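Side-chain contacts in benzyl alcohol dehydrogenase (Acinetobacter calcoaceticus, PDB 1F8F), which catalyses the NAD-dependent oxidation of benzyl alcohol, and probably of related aromatic alcohols, to the aldehyde as a zinc-containing alcohol dehydrogenase: residues V11-C14 and K15-F19; L208-V212 and C213-I217. All coordinates share one frame; numbering follows the deposited sequence.

Contact 1 (V11-C14 and K15-F19); sequences VTPC and KGADF
Cys14 to Ala17 form a type II beta turn that folds 15-19 back along 11-14, with end-to-end directions 157° apart, and Ala17 N closes it with a 2.8 Å hydrogen bond to Cys14 O. The hydrogen bond is nearly straight, 175° at the hydrogen, but the donor stands above the carbonyl plane of Cys14, not on a lone pair. Gly16 takes the positive phi of the turn. The Ala17 methyl is turned inward: its CB lies 3.6 Å from Cys14 SG and 3.9 Å from Pro13 CD. SG gets there by standing between its own backbone N and carbonyl carbon (chi1 63°). The turn belongs to the connection of a beta hairpin, joining antiparallel strands 5-11 and 20-26. At the open end of the loop, Val11 O receives a CA-H...O contact from Phe19 CA at 3.6 Å. Thr12 and Phe19 point the same way, side by side, with Thr12 OG1 3.4 Å from Phe19 CE1 and oblique to the ring. Water 1 bridges the two arms of the loop, 2.9 Å from Thr12 OG1 and donating to Ala17 O at 3.0 Å, while lying over the centre of one Phe19 face. Thr12 also packs on Leu59 and Leu63, and Phe19 on Ile351 of helix 351-360.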
loop_
_atom_site.group_PDB
_atom_site.type_symbol
_atom_site.label_atom_id
_atom_site.label_comp_id
_atom_site.label_asym_id
_atom_site.label_seq_id
_atom_site.Cartn_x
_atom_site.Cartn_y
_atom_site.Cartn_z
ATOM N N VAL A 11 -23.507 -23.556 -31.633
ATOM C CA VAL A 11 -23.635 -22.237 -32.218
ATOM C C VAL A 11 -24.832 -21.442 -31.732
ATOM O O VAL A 11 -25.933 -21.990 -31.562
ATOM C CB VAL A 11 -23.737 -22.424 -33.752
ATOM C CG1 VAL A 11 -24.129 -21.102 -34.413
ATOM C CG2 VAL A 11 -22.473 -22.998 -34.376
ATOM N N THR A 12 -24.686 -20.139 -31.491
ATOM C CA THR A 12 -25.793 -19.287 -31.113
ATOM C C THR A 12 -26.178 -18.468 -32.343
ATOM O O THR A 12 -25.580 -17.431 -32.585
ATOM C CB THR A 12 -25.396 -18.369 -29.957
ATOM O OG1 THR A 12 -25.161 -19.093 -28.743
ATOM C CG2 THR A 12 -26.502 -17.378 -29.675
ATOM N N PRO A 13 -27.141 -18.913 -33.151
ATOM C CA PRO A 13 -27.492 -18.292 -34.413
ATOM C C PRO A 13 -28.114 -16.930 -34.395
ATOM O O PRO A 13 -27.890 -16.281 -35.418
ATOM C CB PRO A 13 -28.388 -19.308 -35.131
ATOM C CG PRO A 13 -27.969 -20.590 -34.492
ATOM C CD PRO A 13 -27.884 -20.195 -33.013
ATOM N N CYS A 14 -28.849 -16.443 -33.413
ATOM C CA CYS A 14 -29.398 -15.095 -33.501
ATOM C C CYS A 14 -29.862 -14.604 -32.140
ATOM O O CYS A 14 -29.830 -15.344 -31.151
ATOM C CB CYS A 14 -30.566 -14.994 -34.486
ATOM S SG CYS A 14 -32.063 -15.963 -34.123
ATOM N N LYS A 15 -30.285 -13.346 -32.100
ATOM C CA LYS A 15 -30.745 -12.790 -30.833
ATOM C C LYS A 15 -31.657 -13.849 -30.227
ATOM O O LYS A 15 -32.571 -14.411 -30.823
ATOM C CB LYS A 15 -31.407 -11.440 -30.970
ATOM C CG LYS A 15 -32.084 -10.881 -29.732
ATOM C CD LYS A 15 -32.247 -9.373 -29.781
ATOM C CE LYS A 15 -33.308 -8.866 -28.828
ATOM N NZ LYS A 15 -33.217 -9.436 -27.461
ATOM N N GLY A 16 -31.309 -14.247 -29.023
ATOM C CA GLY A 16 -31.997 -15.211 -28.216
ATOM C C GLY A 16 -32.144 -16.634 -28.696
ATOM O O GLY A 16 -32.810 -17.386 -27.997
ATOM N N ALA A 17 -31.569 -17.063 -29.782
ATOM C CA ALA A 17 -31.743 -18.427 -30.261
ATOM C C ALA A 17 -31.150 -19.450 -29.307
ATOM O O ALA A 17 -30.326 -19.153 -28.455
ATOM C CB ALA A 17 -31.129 -18.473 -31.649
ATOM N N ASP A 18 -31.594 -20.693 -29.388
ATOM C CA ASP A 18 -31.093 -21.795 -28.579
ATOM C C ASP A 18 -29.757 -22.284 -29.125
ATOM O O ASP A 18 -29.576 -22.292 -30.345
ATOM C CB ASP A 18 -32.064 -22.959 -28.693
ATOM C CG ASP A 18 -33.106 -23.185 -27.630
ATOM O OD1 ASP A 18 -33.369 -22.323 -26.763
ATOM O OD2 ASP A 18 -33.661 -24.324 -27.678
ATOM N N PHE A 19 -28.872 -22.804 -28.294
ATOM C CA PHE A 19 -27.652 -23.455 -28.801
ATOM C C PHE A 19 -28.099 -24.672 -29.642
ATOM O O PHE A 19 -29.028 -25.430 -29.264
ATOM C CB PHE A 19 -26.747 -23.918 -27.650
ATOM C CG PHE A 19 -26.281 -22.860 -26.687
ATOM C CD1 PHE A 19 -25.131 -22.105 -26.951
ATOM C CD2 PHE A 19 -27.009 -22.561 -25.559
ATOM C CE1 PHE A 19 -24.743 -21.107 -26.084
ATOM C CE2 PHE A 19 -26.609 -21.537 -24.697
ATOM C CZ PHE A 19 -25.487 -20.803 -24.966
HETATM O O HOH W 1 -27.592 -19.820 -27.346
#

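Contact 2 (L208-V212 and C213-I217); sequences LAAKV and CGASI
The flat groups where Ala210 and Lys211 meet Gly214 and Ala215 are peptide carbonyls, each approached differently. Ala215 N comes almost end-on to Ala210 O, at 3.2 Å with a C=O...N angle of 161°. Gly214 N instead stands over the face of the Lys211 carbonyl, 64° out of its plane, and bonds Lys211 O at 3.3 Å. The same N-H gives a second, weak bond to Ala210 O, so that oxygen is gripped by two successive amides. One step earlier, Cys213 N donates to Ala209 O at 2.9 Å, moderately tilted from the carbonyl plane.

The Ala210 and Ala215 methyls touch lightly across the helix end, CB to CB 4.4 Å, and Ala215 CB also lies beside Ala210 O. Cys213 SG, opposite its own carbonyl carbon and beside its N (chi1 -43°), is folded back along the helix to 3.3 Å from Ala209 O. Water 2 spans the bend, donating to Ala215 O at 2.7 Å and to Lys211 O at 3.2 Å, so the Lys211 carbonyl is held by both the Gly214 amide and the water. The CB of Lys211 points away from 213-217, and its NZ is hydrogen-bonded to Leu234 O.

Helix 174-186 covers one flank, where Ile183 meets Ala209 and Cys213, while Pro190 of the second subunit packs on Val212 and Cys213. The positive phi of Gly214, together with the bonds Ala215 N to Ala210 O and Gly214 N to Lys211 O, makes this a Schellman motif, ending helix 201-213 and releasing the chain into strand 217-222 within a beta-alpha-beta crossover of the Rossmann fold.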
loop_
_atom_site.group_PDB
_atom_site.type_symbol
_atom_site.label_atom_id
_atom_site.label_comp_id
_atom_site.label_asym_id
_atom_site.label_seq_id
_atom_site.Cartn_x
_atom_site.Cartn_y
_atom_site.Cartn_z
ATOM N N LEU A 208 -16.418 -17.951 0.291
ATOM C CA LEU A 208 -15.395 -18.943 0.562
ATOM C C LEU A 208 -13.998 -18.287 0.679
ATOM O O LEU A 208 -13.222 -18.613 1.579
ATOM C CB LEU A 208 -15.316 -20.056 -0.505
ATOM C CG LEU A 208 -16.492 -21.039 -0.600
ATOM C CD1 LEU A 208 -16.215 -22.110 -1.644
ATOM C CD2 LEU A 208 -16.779 -21.705 0.739
ATOM N N ALA A 209 -13.637 -17.287 -0.088
ATOM C CA ALA A 209 -12.369 -16.585 -0.012
ATOM C C ALA A 209 -12.244 -15.692 1.207
ATOM O O ALA A 209 -11.132 -15.566 1.705
ATOM C CB ALA A 209 -12.104 -15.749 -1.273
ATOM N N ALA A 210 -13.321 -15.090 1.720
ATOM C CA ALA A 210 -13.264 -14.268 2.926
ATOM C C ALA A 210 -13.030 -15.202 4.135
ATOM O O ALA A 210 -12.428 -14.824 5.141
ATOM C CB ALA A 210 -14.585 -13.555 3.170
ATOM N N LYS A 211 -13.455 -16.442 3.966
ATOM C CA LYS A 211 -13.223 -17.415 5.029
ATOM C C LYS A 211 -11.695 -17.617 5.086
ATOM O O LYS A 211 -11.127 -17.607 6.178
ATOM C CB LYS A 211 -13.893 -18.833 5.073
ATOM C CG LYS A 211 -15.384 -18.861 4.825
ATOM C CD LYS A 211 -15.925 -20.274 4.680
ATOM C CE LYS A 211 -16.037 -20.998 6.009
ATOM N NZ LYS A 211 -16.370 -22.439 5.819
ATOM N N VAL A 212 -11.084 -17.786 3.917
ATOM C CA VAL A 212 -9.651 -17.955 3.803
ATOM C C VAL A 212 -8.914 -16.703 4.310
ATOM O O VAL A 212 -7.946 -16.940 5.046
ATOM C CB VAL A 212 -9.171 -18.230 2.352
ATOM C CG1 VAL A 212 -7.656 -18.272 2.203
ATOM C CG2 VAL A 212 -9.758 -19.570 1.906
ATOM N N CYS A 213 -9.404 -15.488 4.086
ATOM C CA CYS A 213 -8.706 -14.321 4.582
ATOM C C CYS A 213 -8.786 -14.060 6.088
ATOM O O CYS A 213 -7.952 -13.280 6.625
ATOM C CB CYS A 213 -9.002 -13.028 3.775
ATOM S SG CYS A 213 -9.063 -13.029 1.956
ATOM N N GLY A 214 -9.614 -14.805 6.841
ATOM C CA GLY A 214 -9.713 -14.642 8.294
ATOM C C GLY A 214 -10.885 -13.843 8.847
ATOM O O GLY A 214 -10.903 -13.485 10.062
ATOM N N ALA A 215 -11.807 -13.416 7.992
ATOM C CA ALA A 215 -12.901 -12.506 8.452
ATOM C C ALA A 215 -13.661 -13.214 9.587
ATOM O O ALA A 215 -13.787 -14.453 9.564
ATOM C CB ALA A 215 -13.836 -12.167 7.302
ATOM N N SER A 216 -14.144 -12.478 10.560
ATOM C CA SER A 216 -14.869 -13.034 11.710
ATOM C C SER A 216 -16.393 -13.015 11.481
ATOM O O SER A 216 -17.148 -13.739 12.121
ATOM C CB SER A 216 -14.602 -12.199 12.953
ATOM O OG SER A 216 -13.376 -12.456 13.633
ATOM N N ILE A 217 -16.883 -12.057 10.698
ATOM C CA ILE A 217 -18.293 -11.940 10.371
ATOM C C ILE A 217 -18.488 -12.041 8.855
ATOM O O ILE A 217 -17.953 -11.267 8.038
ATOM C CB ILE A 217 -18.842 -10.622 10.956
ATOM C CG1 ILE A 217 -19.048 -10.595 12.482
ATOM C CG2 ILE A 217 -20.167 -10.291 10.299
ATOM C CD1 ILE A 217 -19.353 -9.200 13.027
HETATM O O HOH W 2 -12.829 -16.880 8.833
#

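How the contacts relate
From the N terminus, strand 5-11 runs into contact 1, which closes the loop to strand 20-26. The chain then builds the zinc-bearing part of the subunit, passes helix 174-186 and strand 193-197, and reaches contact 2 at the far end of helix 201-213, just before strand 217-222. The two closures follow in series, neither nested nor crossed. The centres of contact 1 and contact 2 are about 40 Å apart, on opposite sides of the chain's centre. The nearest atoms of contact 1 and contact 2 are about 25 Å apart. Contact 1 borders helix 351-360 and touches no other subunit of the assembly; contact 2 links helix 201-213 to strand 217-222 of the six-stranded parallel sheet and meets the second subunit.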